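Local structure of F-BAR domain only protein 1 (Danio rerio, 5JP2) at residues R57-N62 with Q107-H112; A149-S154 with T158-D163; T174-V179 with K273-G278. The protein probably acts in an early step of clathrin-mediated endocytosis, its mu homology domain binding a peptide of the partner Eps15. One frame throughout, in Å; residues are numbered along the deposited sequence. Where two conformers were deposited one is given.

Contact 1: R57-N62 with Q107-H112; sequences RIFTAN and QALTLH
Phe59 and Leu109 make the apolar part of this meeting between helix 55-61 and helix 106-119. The CE2 corner of the Phe59 ring comes obliquely to within 4.0 Å of Leu109 CD2, and both side chains are buried. The Phe59 side chain also touches Met106 and Leu113, so helix 106-119 receives it over more than one turn.

Close van der Waals contact centres on Thr110, with Phe59 CA and Thr110 CA 5.8 Å apart. The hydroxyl and the methyl of Thr110 both reach the first helix: Thr110 OG1 is 3.6 Å from Phe59 CB, while Thr110 CG2 is 3.8 Å from Thr60 N. With chi1 at -57°, the methyl stands opposite the backbone N of Thr110 and is carried across to the Phe59-Thr60 peptide. Thr60 answers less closely, its CG2 4.2 Å from Thr110 CG2.

The two threonine hydroxyls turn to their own helices. Thr110 OG1 is hydrogen-bonded to Met106 O, one turn back, consistent with a hydroxyl that also lies against carbon; Thr60 OG1 makes a weak hydrogen bond to Arg57 O at 3.5 Å.

The segment axes approach to 9.4 Å at 127°, nearer antiparallel than parallel. This is helix-on-helix packing, two helices meeting at a steep angle through their side chains at one end of the largely beta mu homology domain.

Contact 2: A149-S154 with T158-D163; sequences AECQRS and TRVSLD
Ala149 to Arg153 pair with Thr158 to Leu162 as the two arms of an antiparallel beta hairpin, at one margin of a four-stranded sheet of the mu homology domain. Strand 145-154 is outermost in this sheet, while strand 157-166 continues the pairing to strand 223-231 on its other side. Glu150 with Ser161 and Gln152 with Arg159 are the hydrogen-bonded pairs. Glu150 N reaches Ser161 O at 3.1 Å, and Ser161 N returns to Glu150 O at 3.2 Å; the shortest bond, Arg159 N to Gln152 O, is 2.8 Å long and almost straight at 176°.

Alternation sorts the side chains. One face carries Ala149, Cys151, Val160 and Leu162, with Ala149 CB 4.0 Å from Leu162 CD1; here Cys151 forms a disulfide with Cys284, tying the hairpin to the end of the chain. On the other face Gln152 and Arg159 run alongside each other, amide and guanidinium planes 29° apart, with Gln152 OE1 at the guanidinium edge 3.9 Å from Arg159 NH1. Back on the face of Cys151, near the turn, the poorly ordered Arg153 bends at its third torsion, bringing NE 3.0 Å from Thr158 OG1 in a weak hydrogen bond, bent to 129°.

Contact 3: T174-V179 with K273-G278; sequences TQLTSV and KRFATG
Phe275 meets Leu176 and Thr174 with the rim of its ring. Leu176 crosses the phenyl side chain at about a right angle and sets its CD2 methyl in the ring plane, 3.8 Å from Phe275 CE1 and nearly as close to CZ. Thr174 comes from the opposite direction to Phe275, so that the two side chains point at one another, and its CG2 lies near the ring plane, 4.1 Å from Phe275 CE2. Two methyls thus bracket the outer end of the ring, one beside CE1 and the other beside CE2.

Torsions put the ring and the threonine methyl there. Phe275 places CG between its own backbone N and carbonyl carbon (chi1 60°), which sends the ring from strand 266-283 to the 174-179 segment. In Thr174 it is OG1 that stands opposite the backbone N (chi1 -179°); this hydroxyl is hydrogen-bonded to Ser250 O, leaving the methyl turned to the ring. Leu176 also packs on Phe247, and Leu254 touches Phe275 from a loop.

Strand alternation gives the contact its setting. Arg274 and Ala276 project from the strand on the side away from Phe275 and meet the bound peptide: Arg274 makes a hydrogen bond to the peptide backbone and a cation-pi contact with an aromatic side chain, and Ala276 packs on an aromatic side chain. Between the two segments, dispersion and the exclusion of water do the holding, without directional bonds to fix the ring, and the polar group of Thr174 finds its partner elsewhere.

In the fold
The three contacts are strung along one elongated mu homology domain. Contact 3 lies about 7 Å from the centre of the chain, and contacts 1 and 2 sit on opposite sides of that centre, their own centres about 60 Å apart. Contact 3 is about 36 Å from contact 1 and about 26 Å from contact 2, centre to centre. Strand 266-283 links contacts 3 and 2: it borders the bound peptide at Arg274 and Ala276, and farther on its Ala282 touches Ala149 and Leu162. Beyond contact 2, strand 157-166 carries the zinc ligand His165, and Cys167 follows just after it; the Leu176 side chain is about 12 Å from the zinc ion.

Contact 1: R57-N62 with Q107-H112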
ATOM      1  N   ARG B  57     -20.268  23.911  -6.016  1.00 77.07           N
ATOM      2  CA  ARG B  57     -21.060  25.012  -6.541  1.00 74.56           C
ATOM      3  C   ARG B  57     -21.286  24.853  -8.030  1.00 68.09           C
ATOM      4  O   ARG B  57     -22.330  25.253  -8.547  1.00 90.92           O
ATOM      5  CB  ARG B  57     -20.375  26.338  -6.219  1.00104.82           C
ATOM      6  CG  ARG B  57     -20.319  26.621  -4.727  1.00133.71           C
ATOM      7  CD  ARG B  57     -19.768  28.006  -4.423  1.00164.31           C
ATOM      8  NE  ARG B  57     -19.764  28.291  -2.990  1.00186.01           N
ATOM      9  CZ  ARG B  57     -19.262  29.398  -2.452  1.00191.05           C
ATOM     10  NH1 ARG B  57     -18.719  30.326  -3.227  1.00194.51           N
ATOM     11  NH2 ARG B  57     -19.299  29.577  -1.137  1.00188.19           N
ATOM     12  N   ILE B  58     -20.325  24.274  -8.737  1.00 64.13           N
ATOM     13  CA  ILE B  58     -20.544  23.973 -10.143  1.00 72.52           C
ATOM     14  C   ILE B  58     -21.593  22.885 -10.283  1.00 65.57           C
ATOM     15  O   ILE B  58     -22.521  22.995 -11.087  1.00 80.16           O
ATOM     16  CB  ILE B  58     -19.229  23.558 -10.820  1.00 58.95           C
ATOM     17  CG1 ILE B  58     -18.209  24.685 -10.751  1.00 66.74           C
ATOM     18  CG2 ILE B  58     -19.483  23.168 -12.247  1.00 49.46           C
ATOM     19  CD1 ILE B  58     -18.569  25.862 -11.613  1.00 82.44           C
ATOM     20  N   PHE B  59     -21.468  21.820  -9.487  1.00 71.14           N
ATOM     21  CA  PHE B  59     -22.340  20.663  -9.658  1.00 66.76           C
ATOM     22  C   PHE B  59     -23.760  20.950  -9.202  1.00 61.92           C
ATOM     23  O   PHE B  59     -24.719  20.598  -9.895  1.00 62.87           O
ATOM     24  CB  PHE B  59     -21.779  19.464  -8.896  1.00 63.44           C
ATOM     25  CG  PHE B  59     -20.643  18.768  -9.592  1.00 45.07           C
ATOM     26  CD1 PHE B  59     -20.412  18.947 -10.935  1.00 49.68           C
ATOM     27  CD2 PHE B  59     -19.831  17.893  -8.903  1.00 49.81           C
ATOM     28  CE1 PHE B  59     -19.375  18.289 -11.564  1.00 45.90           C
ATOM     29  CE2 PHE B  59     -18.798  17.232  -9.538  1.00 36.09           C
ATOM     30  CZ  PHE B  59     -18.571  17.433 -10.861  1.00 37.90           C
ATOM     31  N   THR B  60     -23.920  21.577  -8.036  1.00 67.98           N
ATOM     32  CA  THR B  60     -25.258  21.912  -7.560  1.00 69.00           C
ATOM     33  C   THR B  60     -25.984  22.800  -8.553  1.00 68.66           C
ATOM     34  O   THR B  60     -27.176  22.614  -8.804  1.00 83.00           O
ATOM     35  CB  THR B  60     -25.181  22.584  -6.199  1.00 76.52           C
ATOM     36  OG1 THR B  60     -24.645  23.903  -6.355  1.00103.94           O
ATOM     37  CG2 THR B  60     -24.287  21.789  -5.289  1.00 85.63           C
ATOM     38  N   ALA B  61     -25.281  23.767  -9.123  1.00 64.73           N
ATOM     39  CA  ALA B  61     -25.875  24.712 -10.049  1.00 74.95           C
ATOM     40  C   ALA B  61     -26.206  24.084 -11.392  1.00 71.34           C
ATOM     41  O   ALA B  61     -27.122  24.557 -12.068  1.00 76.80           O
ATOM     42  CB  ALA B  61     -24.935  25.895 -10.252  1.00 81.91           C
ATOM     43  N   ASN B  62     -25.469  23.064 -11.814  1.00 74.44           N
ATOM     44  CA  ASN B  62     -25.704  22.417 -13.100  1.00 71.14           C
ATOM     45  C   ASN B  62     -25.937  20.930 -12.874  1.00 79.21           C
ATOM     46  O   ASN B  62     -24.983  20.152 -12.759  1.00 82.19           O
ATOM     47  CB  ASN B  62     -24.536  22.657 -14.050  1.00 66.80           C
ATOM     48  CG  ASN B  62     -24.814  22.158 -15.449  1.00 87.15           C
ATOM     49  OD1 ASN B  62     -25.878  21.598 -15.719  1.00 76.65           O
ATOM     50  ND2 ASN B  62     -23.850  22.337 -16.345  1.00 82.03           N
ATOM     51  N   GLN B 107     -25.637  12.883 -10.556  1.00 36.89           N
ATOM     52  CA  GLN B 107     -26.633  13.319  -9.586  0.50 62.72           C
ATOM     53  C   GLN B 107     -26.301  12.797  -8.192  1.00 34.82           C
ATOM     54  O   GLN B 107     -26.330  13.545  -7.215  1.00 41.54           O
ATOM     55  CB  GLN B 107     -28.028  12.876 -10.040  0.50 61.37           C
ATOM     56  CG  GLN B 107     -28.536  13.598 -11.293  0.50 55.19           C
ATOM     57  CD  GLN B 107     -29.754  12.930 -11.918  0.50 50.78           C
ATOM     58  OE1 GLN B 107     -30.881  13.399 -11.779  0.50 40.71           O
ATOM     59  NE2 GLN B 107     -29.525  11.845 -12.629  0.50 52.77           N
ATOM     60  N   ALA B 108     -25.964  11.513  -8.080  1.00 34.23           N
ATOM     61  CA  ALA B 108     -25.541  10.975  -6.790  1.00 37.51           C
ATOM     62  C   ALA B 108     -24.249  11.628  -6.316  1.00 29.34           C
ATOM     63  O   ALA B 108     -24.131  12.021  -5.155  1.00 38.21           O
ATOM     64  CB  ALA B 108     -25.376   9.460  -6.880  1.00 37.70           C
ATOM     65  N   LEU B 109     -23.270  11.767  -7.210  1.00 31.92           N
ATOM     66  CA  LEU B 109     -22.017  12.425  -6.849  1.00 31.77           C
ATOM     67  C   LEU B 109     -22.258  13.834  -6.327  1.00 28.30           C
ATOM     68  O   LEU B 109     -21.668  14.235  -5.320  1.00 33.13           O
ATOM     69  CB  LEU B 109     -21.068  12.462  -8.044  1.00 29.60           C
ATOM     70  CG  LEU B 109     -19.739  13.148  -7.743  1.00 27.73           C
ATOM     71  CD1 LEU B 109     -19.015  12.403  -6.638  1.00 32.79           C
ATOM     72  CD2 LEU B 109     -18.871  13.287  -8.971  1.00 20.66           C
ATOM     73  N   THR B 110     -23.118  14.599  -7.001  1.00 29.15           N
ATOM     74  CA  THR B 110     -23.450  15.946  -6.536  1.00 25.50           C
ATOM     75  C   THR B 110     -24.005  15.927  -5.126  1.00 34.00           C
ATOM     76  O   THR B 110     -23.576  16.703  -4.268  1.00 39.82           O
ATOM     77  CB  THR B 110     -24.452  16.606  -7.479  1.00 34.21           C
ATOM     78  OG1 THR B 110     -23.920  16.628  -8.801  1.00 37.13           O
ATOM     79  CG2 THR B 110     -24.746  18.006  -7.038  1.00 40.76           C
ATOM     80  N   LEU B 111     -25.002  15.076  -4.881  1.00 39.41           N
ATOM     81  CA  LEU B 111     -25.578  14.983  -3.547  1.00 34.39           C
ATOM     82  C   LEU B 111     -24.530  14.562  -2.535  1.00 43.12           C
ATOM     83  O   LEU B 111     -24.513  15.056  -1.402  1.00 48.16           O
ATOM     84  CB  LEU B 111     -26.740  13.996  -3.542  1.00 36.85           C
ATOM     85  CG  LEU B 111     -27.984  14.473  -4.277  1.00 43.29           C
ATOM     86  CD1 LEU B 111     -29.034  13.405  -4.294  1.00 43.30           C
ATOM     87  CD2 LEU B 111     -28.511  15.704  -3.597  1.00 59.16           C
ATOM     88  N   HIS B 112     -23.639  13.658  -2.931  1.00 33.81           N
ATOM     89  CA  HIS B 112     -22.639  13.153  -1.999  1.00 33.29           C
ATOM     90  C   HIS B 112     -21.683  14.250  -1.569  1.00 38.24           C
ATOM     91  O   HIS B 112     -21.339  14.354  -0.390  1.00 41.55           O
ATOM     92  CB  HIS B 112     -21.883  11.988  -2.627  1.00 38.79           C
ATOM     93  CG  HIS B 112     -20.809  11.438  -1.755  1.00 38.81           C
ATOM     94  ND1 HIS B 112     -21.028  10.414  -0.867  1.00 41.00           N
ATOM     95  CD2 HIS B 112     -19.514  11.794  -1.607  1.00 49.24           C
ATOM     96  CE1 HIS B 112     -19.912  10.153  -0.217  1.00 30.73           C
ATOM     97  NE2 HIS B 112     -18.979  10.976  -0.646  1.00 41.49           N
TER

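Contact 2: A149-S154 with T158-D163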
ATOM      1  N   ALA B 149      14.566 -16.999   6.355  1.00 27.39           N
ATOM      2  CA  ALA B 149      14.964 -17.187   7.738  1.00 30.17           C
ATOM      3  C   ALA B 149      15.352 -18.640   8.000  1.00 36.39           C
ATOM      4  O   ALA B 149      14.797 -19.565   7.412  1.00 39.16           O
ATOM      5  CB  ALA B 149      13.847 -16.776   8.690  1.00 30.00           C
ATOM      6  N   GLU B 150      16.326 -18.822   8.884  1.00 39.06           N
ATOM      7  CA  GLU B 150      16.813 -20.134   9.280  1.00 56.36           C
ATOM      8  C   GLU B 150      16.973 -20.148  10.789  1.00 55.51           C
ATOM      9  O   GLU B 150      17.219 -19.114  11.403  1.00 50.07           O
ATOM     10  CB  GLU B 150      18.151 -20.463   8.609  1.00 65.76           C
ATOM     11  CG  GLU B 150      18.064 -20.607   7.105  1.00 58.84           C
ATOM     12  CD  GLU B 150      19.408 -20.863   6.460  1.00 84.59           C
ATOM     13  OE1 GLU B 150      19.465 -20.953   5.216  1.00 89.63           O
ATOM     14  OE2 GLU B 150      20.414 -20.945   7.193  1.00 99.43           O
ATOM     15  N   CYS B 151      16.839 -21.331  11.381  0.50 73.66           N
ATOM     16  CA  CYS B 151      16.906 -21.470  12.827  0.50 72.18           C
ATOM     17  C   CYS B 151      17.644 -22.744  13.202  0.50 74.66           C
ATOM     18  O   CYS B 151      17.487 -23.778  12.548  0.50 84.20           O
ATOM     19  CB  CYS B 151      15.506 -21.485  13.440  0.50 70.69           C
ATOM     20  SG  CYS B 151      15.480 -21.269  15.218  0.50 64.12           S
ATOM     21  N   GLN B 152      18.446 -22.663  14.260  1.00 69.68           N
ATOM     22  CA  GLN B 152      19.187 -23.802  14.778  1.00 67.44           C
ATOM     23  C   GLN B 152      19.175 -23.734  16.292  1.00 64.88           C
ATOM     24  O   GLN B 152      19.242 -22.646  16.866  1.00 59.47           O
ATOM     25  CB  GLN B 152      20.621 -23.828  14.238  1.00 69.46           C
ATOM     26  CG  GLN B 152      20.692 -24.106  12.743  1.00102.26           C
ATOM     27  CD  GLN B 152      20.806 -22.846  11.905  1.00108.86           C
ATOM     28  OE1 GLN B 152      20.927 -21.741  12.431  1.00 99.76           O
ATOM     29  NE2 GLN B 152      20.722 -23.006  10.590  1.00106.32           N
ATOM     30  N   ARG B 153      19.086 -24.894  16.937  1.00 82.65           N
ATOM     31  CA  ARG B 153      19.079 -24.984  18.392  1.00 82.59           C
ATOM     32  C   ARG B 153      19.993 -26.100  18.872  1.00 80.82           C
ATOM     33  O   ARG B 153      19.764 -27.270  18.557  1.00 90.38           O
ATOM     34  CB  ARG B 153      17.665 -25.213  18.905  1.00 86.45           C
ATOM     35  CG  ARG B 153      17.520 -24.941  20.372  1.00107.74           C
ATOM     36  CD  ARG B 153      16.060 -24.851  20.693  1.00131.89           C
ATOM     37  NE  ARG B 153      15.490 -23.685  20.029  1.00140.16           N
ATOM     38  CZ  ARG B 153      14.205 -23.548  19.728  1.00146.56           C
ATOM     39  NH1 ARG B 153      13.345 -24.512  20.023  1.00151.96           N
ATOM     40  NH2 ARG B 153      13.775 -22.447  19.125  1.00154.75           N
ATOM     41  N   SER B 154      21.017 -25.737  19.640  1.00 86.09           N
ATOM     42  CA  SER B 154      21.888 -26.692  20.316  1.00 84.77           C
ATOM     43  C   SER B 154      21.722 -26.494  21.815  1.00 81.17           C
ATOM     44  O   SER B 154      22.150 -25.475  22.361  1.00 84.22           O
ATOM     45  CB  SER B 154      23.343 -26.503  19.895  1.00 88.16           C
ATOM     46  OG  SER B 154      23.488 -26.648  18.492  1.00116.73           O
ATOM     47  N   THR B 158      19.656 -20.886  21.105  1.00 71.86           N
ATOM     48  CA  THR B 158      18.904 -20.744  19.869  1.00 65.35           C
ATOM     49  C   THR B 158      19.574 -19.698  18.997  1.00 52.20           C
ATOM     50  O   THR B 158      19.918 -18.619  19.480  1.00 55.76           O
ATOM     51  CB  THR B 158      17.472 -20.320  20.158  1.00 61.05           C
ATOM     52  OG1 THR B 158      16.880 -21.241  21.077  1.00 72.31           O
ATOM     53  CG2 THR B 158      16.671 -20.277  18.884  1.00 68.80           C
ATOM     54  N   ARG B 159      19.769 -19.998  17.725  1.00 46.99           N
ATOM     55  CA  ARG B 159      20.292 -18.988  16.824  1.00 58.76           C
ATOM     56  C   ARG B 159      19.280 -18.743  15.716  1.00 52.74           C
ATOM     57  O   ARG B 159      18.666 -19.679  15.202  1.00 52.95           O
ATOM     58  CB  ARG B 159      21.647 -19.394  16.261  1.00 66.91           C
ATOM     59  CG  ARG B 159      22.339 -18.293  15.491  1.00 83.98           C
ATOM     60  CD  ARG B 159      23.600 -18.778  14.816  1.00101.31           C
ATOM     61  NE  ARG B 159      24.165 -17.741  13.962  1.00 93.31           N
ATOM     62  CZ  ARG B 159      23.971 -17.676  12.653  1.00 89.92           C
ATOM     63  NH1 ARG B 159      23.227 -18.594  12.054  1.00 77.66           N
ATOM     64  NH2 ARG B 159      24.520 -16.697  11.947  1.00 77.87           N
ATOM     65  N   VAL B 160      19.099 -17.479  15.358  1.00 51.66           N
ATOM     66  CA  VAL B 160      18.154 -17.083  14.325  1.00 47.40           C
ATOM     67  C   VAL B 160      18.873 -16.157  13.362  1.00 43.33           C
ATOM     68  O   VAL B 160      19.588 -15.250  13.791  1.00 45.39           O
ATOM     69  CB  VAL B 160      16.929 -16.386  14.945  1.00 50.91           C
ATOM     70  CG1 VAL B 160      16.036 -15.807  13.879  1.00 53.00           C
ATOM     71  CG2 VAL B 160      16.161 -17.363  15.810  1.00 60.42           C
ATOM     72  N   SER B 161      18.680 -16.377  12.068  1.00 37.10           N
ATOM     73  CA  SER B 161      19.284 -15.532  11.053  1.00 38.91           C
ATOM     74  C   SER B 161      18.268 -15.221   9.962  1.00 35.39           C
ATOM     75  O   SER B 161      17.387 -16.025   9.670  1.00 39.87           O
ATOM     76  CB  SER B 161      20.517 -16.199  10.471  1.00 34.43           C
ATOM     77  OG  SER B 161      20.132 -17.192   9.553  1.00 58.90           O
ATOM     78  N   LEU B 162      18.405 -14.045   9.355  1.00 32.17           N
ATOM     79  CA  LEU B 162      17.516 -13.619   8.283  1.00 34.85           C
ATOM     80  C   LEU B 162      18.291 -13.011   7.126  1.00 30.11           C
ATOM     81  O   LEU B 162      19.054 -12.066   7.318  1.00 41.06           O
ATOM     82  CB  LEU B 162      16.493 -12.603   8.785  1.00 28.60           C
ATOM     83  CG  LEU B 162      15.526 -12.055   7.728  1.00 26.86           C
ATOM     84  CD1 LEU B 162      14.495 -13.078   7.329  1.00 32.52           C
ATOM     85  CD2 LEU B 162      14.847 -10.811   8.230  1.00 27.59           C
ATOM     86  N   ASP B 163      18.086 -13.541   5.932  1.00 31.99           N
ATOM     87  CA  ASP B 163      18.566 -12.910   4.713  1.00 39.89           C
ATOM     88  C   ASP B 163      17.408 -12.174   4.046  1.00 31.50           C
ATOM     89  O   ASP B 163      16.291 -12.680   3.988  1.00 31.92           O
ATOM     90  CB  ASP B 163      19.174 -13.930   3.750  1.00 42.57           C
ATOM     91  CG  ASP B 163      20.373 -14.658   4.341  1.00 49.47           C
ATOM     92  OD1 ASP B 163      20.997 -14.130   5.275  1.00 62.98           O
ATOM     93  OD2 ASP B 163      20.708 -15.759   3.866  1.00 73.86           O
TER

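Contact 3: T174-V179 with K273-G278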
ATOM      1  N   THR B 174      11.165   2.203  -6.670  1.00 55.27           N
ATOM      2  CA  THR B 174      11.107   3.166  -5.584  1.00 51.11           C
ATOM      3  C   THR B 174      11.824   2.549  -4.398  1.00 35.91           C
ATOM      4  O   THR B 174      12.127   1.360  -4.400  1.00 48.12           O
ATOM      5  CB  THR B 174       9.669   3.566  -5.209  1.00 57.43           C
ATOM      6  OG1 THR B 174       9.703   4.536  -4.153  1.00 57.84           O
ATOM      7  CG2 THR B 174       8.840   2.375  -4.759  1.00 34.41           C
ATOM      8  N   GLN B 175      12.123   3.357  -3.402  1.00 37.26           N
ATOM      9  CA  GLN B 175      12.750   2.868  -2.198  1.00 33.22           C
ATOM     10  C   GLN B 175      11.722   2.284  -1.239  1.00 34.88           C
ATOM     11  O   GLN B 175      10.572   2.716  -1.185  1.00 32.96           O
ATOM     12  CB  GLN B 175      13.495   4.001  -1.510  1.00 38.39           C
ATOM     13  CG  GLN B 175      14.580   4.600  -2.330  1.00 44.69           C
ATOM     14  CD  GLN B 175      15.604   5.265  -1.454  1.00 58.44           C
ATOM     15  OE1 GLN B 175      15.259   6.032  -0.558  1.00 44.29           O
ATOM     16  NE2 GLN B 175      16.872   4.967  -1.695  1.00 80.32           N
ATOM     17  N   LEU B 176      12.163   1.318  -0.449  1.00 30.66           N
ATOM     18  CA  LEU B 176      11.436   0.915   0.739  1.00 29.17           C
ATOM     19  C   LEU B 176      12.028   1.660   1.926  1.00 25.26           C
ATOM     20  O   LEU B 176      13.231   1.589   2.165  1.00 36.67           O
ATOM     21  CB  LEU B 176      11.537  -0.600   0.934  1.00 28.28           C
ATOM     22  CG  LEU B 176      11.238  -1.464  -0.307  1.00 22.65           C
ATOM     23  CD1 LEU B 176      11.588  -2.886  -0.060  1.00 17.86           C
ATOM     24  CD2 LEU B 176       9.798  -1.384  -0.742  1.00 32.44           C
ATOM     25  N   THR B 177      11.195   2.371   2.667  1.00 28.53           N
ATOM     26  CA  THR B 177      11.660   3.207   3.760  1.00 23.81           C
ATOM     27  C   THR B 177      10.992   2.769   5.057  1.00 31.37           C
ATOM     28  O   THR B 177      10.135   1.900   5.068  1.00 31.58           O
ATOM     29  CB  THR B 177      11.398   4.690   3.462  1.00 33.14           C
ATOM     30  OG1 THR B 177       9.995   4.961   3.484  1.00 45.16           O
ATOM     31  CG2 THR B 177      11.919   5.040   2.094  1.00 32.08           C
ATOM     32  N   SER B 178      11.392   3.400   6.158  1.00 34.52           N
ATOM     33  CA  SER B 178      10.959   3.016   7.503  1.00 26.83           C
ATOM     34  C   SER B 178      11.067   1.504   7.724  1.00 30.10           C
ATOM     35  O   SER B 178      10.185   0.870   8.296  1.00 34.26           O
ATOM     36  CB  SER B 178       9.538   3.508   7.770  1.00 35.88           C
ATOM     37  OG  SER B 178       9.508   4.913   7.902  1.00 41.30           O
ATOM     38  N   VAL B 179      12.176   0.931   7.284  1.00 29.95           N
ATOM     39  CA  VAL B 179      12.365  -0.509   7.310  1.00 21.69           C
ATOM     40  C   VAL B 179      12.763  -0.955   8.710  1.00 24.03           C
ATOM     41  O   VAL B 179      13.734  -0.459   9.278  1.00 40.43           O
ATOM     42  CB  VAL B 179      13.411  -0.947   6.278  1.00 26.75           C
ATOM     43  CG1 VAL B 179      13.499  -2.464   6.246  1.00 24.11           C
ATOM     44  CG2 VAL B 179      13.054  -0.409   4.914  1.00 26.96           C
ATOM     45  N   LYS B 273       0.421   7.496  -4.874  1.00 36.06           N
ATOM     46  CA  LYS B 273       0.571   6.054  -4.712  1.00 26.20           C
ATOM     47  C   LYS B 273       1.386   5.756  -3.465  1.00 30.26           C
ATOM     48  O   LYS B 273       2.514   6.229  -3.338  1.00 34.63           O
ATOM     49  CB  LYS B 273       1.242   5.441  -5.932  1.00 27.97           C
ATOM     50  CG  LYS B 273       0.622   5.851  -7.196  1.00 24.42           C
ATOM     51  CD  LYS B 273       1.188   5.092  -8.338  1.00 26.68           C
ATOM     52  CE  LYS B 273       0.728   5.699  -9.634  1.00 32.82           C
ATOM     53  NZ  LYS B 273       0.905   4.780 -10.769  1.00 39.59           N
ATOM     54  N   ARG B 274       0.816   4.982  -2.547  1.00 29.75           N
ATOM     55  CA  ARG B 274       1.495   4.624  -1.313  1.00 28.79           C
ATOM     56  C   ARG B 274       1.210   3.175  -0.946  1.00 32.88           C
ATOM     57  O   ARG B 274       0.143   2.640  -1.238  1.00 39.05           O
ATOM     58  CB  ARG B 274       1.087   5.536  -0.162  1.00 37.75           C
ATOM     59  CG  ARG B 274      -0.380   5.534   0.132  1.00 56.50           C
ATOM     60  CD  ARG B 274      -0.714   6.519   1.231  1.00 59.16           C
ATOM     61  NE  ARG B 274      -2.089   6.375   1.694  1.00 56.64           N
ATOM     62  CZ  ARG B 274      -2.591   7.014   2.739  1.00 49.71           C
ATOM     63  NH1 ARG B 274      -1.829   7.840   3.431  1.00 66.98           N
ATOM     64  NH2 ARG B 274      -3.852   6.824   3.094  1.00 64.66           N
ATOM     65  N   PHE B 275       2.186   2.535  -0.316  1.00 32.26           N
ATOM     66  CA  PHE B 275       1.969   1.185   0.152  1.00 31.44           C
ATOM     67  C   PHE B 275       2.680   0.967   1.476  1.00 31.34           C
ATOM     68  O   PHE B 275       3.604   1.691   1.834  1.00 34.44           O
ATOM     69  CB  PHE B 275       2.401   0.167  -0.896  1.00 29.94           C
ATOM     70  CG  PHE B 275       3.841   0.241  -1.277  1.00 30.27           C
ATOM     71  CD1 PHE B 275       4.822  -0.268  -0.443  1.00 37.08           C
ATOM     72  CD2 PHE B 275       4.216   0.766  -2.489  1.00 32.36           C
ATOM     73  CE1 PHE B 275       6.140  -0.231  -0.804  1.00 31.47           C
ATOM     74  CE2 PHE B 275       5.534   0.803  -2.859  1.00 34.49           C
ATOM     75  CZ  PHE B 275       6.496   0.306  -2.017  1.00 31.98           C
ATOM     76  N   ALA B 276       2.223  -0.043   2.203  1.00 28.39           N
ATOM     77  CA  ALA B 276       2.787  -0.362   3.500  1.00 29.40           C
ATOM     78  C   ALA B 276       2.628  -1.851   3.767  1.00 30.63           C
ATOM     79  O   ALA B 276       1.755  -2.513   3.212  1.00 29.06           O
ATOM     80  CB  ALA B 276       2.126   0.445   4.613  1.00 25.25           C
ATOM     81  N   THR B 277       3.476  -2.362   4.649  1.00 32.41           N
ATOM     82  CA  THR B 277       3.342  -3.734   5.092  1.00 27.15           C
ATOM     83  C   THR B 277       2.185  -3.856   6.067  1.00 33.68           C
ATOM     84  O   THR B 277       1.940  -2.973   6.883  1.00 40.22           O
ATOM     85  CB  THR B 277       4.607  -4.229   5.783  1.00 23.13           C
ATOM     86  OG1 THR B 277       5.002  -3.305   6.785  1.00 26.03           O
ATOM     87  CG2 THR B 277       5.699  -4.419   4.826  1.00 22.54           C
ATOM     88  N   GLY B 278       1.464  -4.950   5.959  1.00 29.79           N
ATOM     89  CA  GLY B 278       0.610  -5.405   7.027  1.00 23.49           C
ATOM     90  C   GLY B 278       1.418  -6.378   7.867  1.00 33.53           C
ATOM     91  O   GLY B 278       2.444  -6.011   8.443  1.00 55.16           O
TER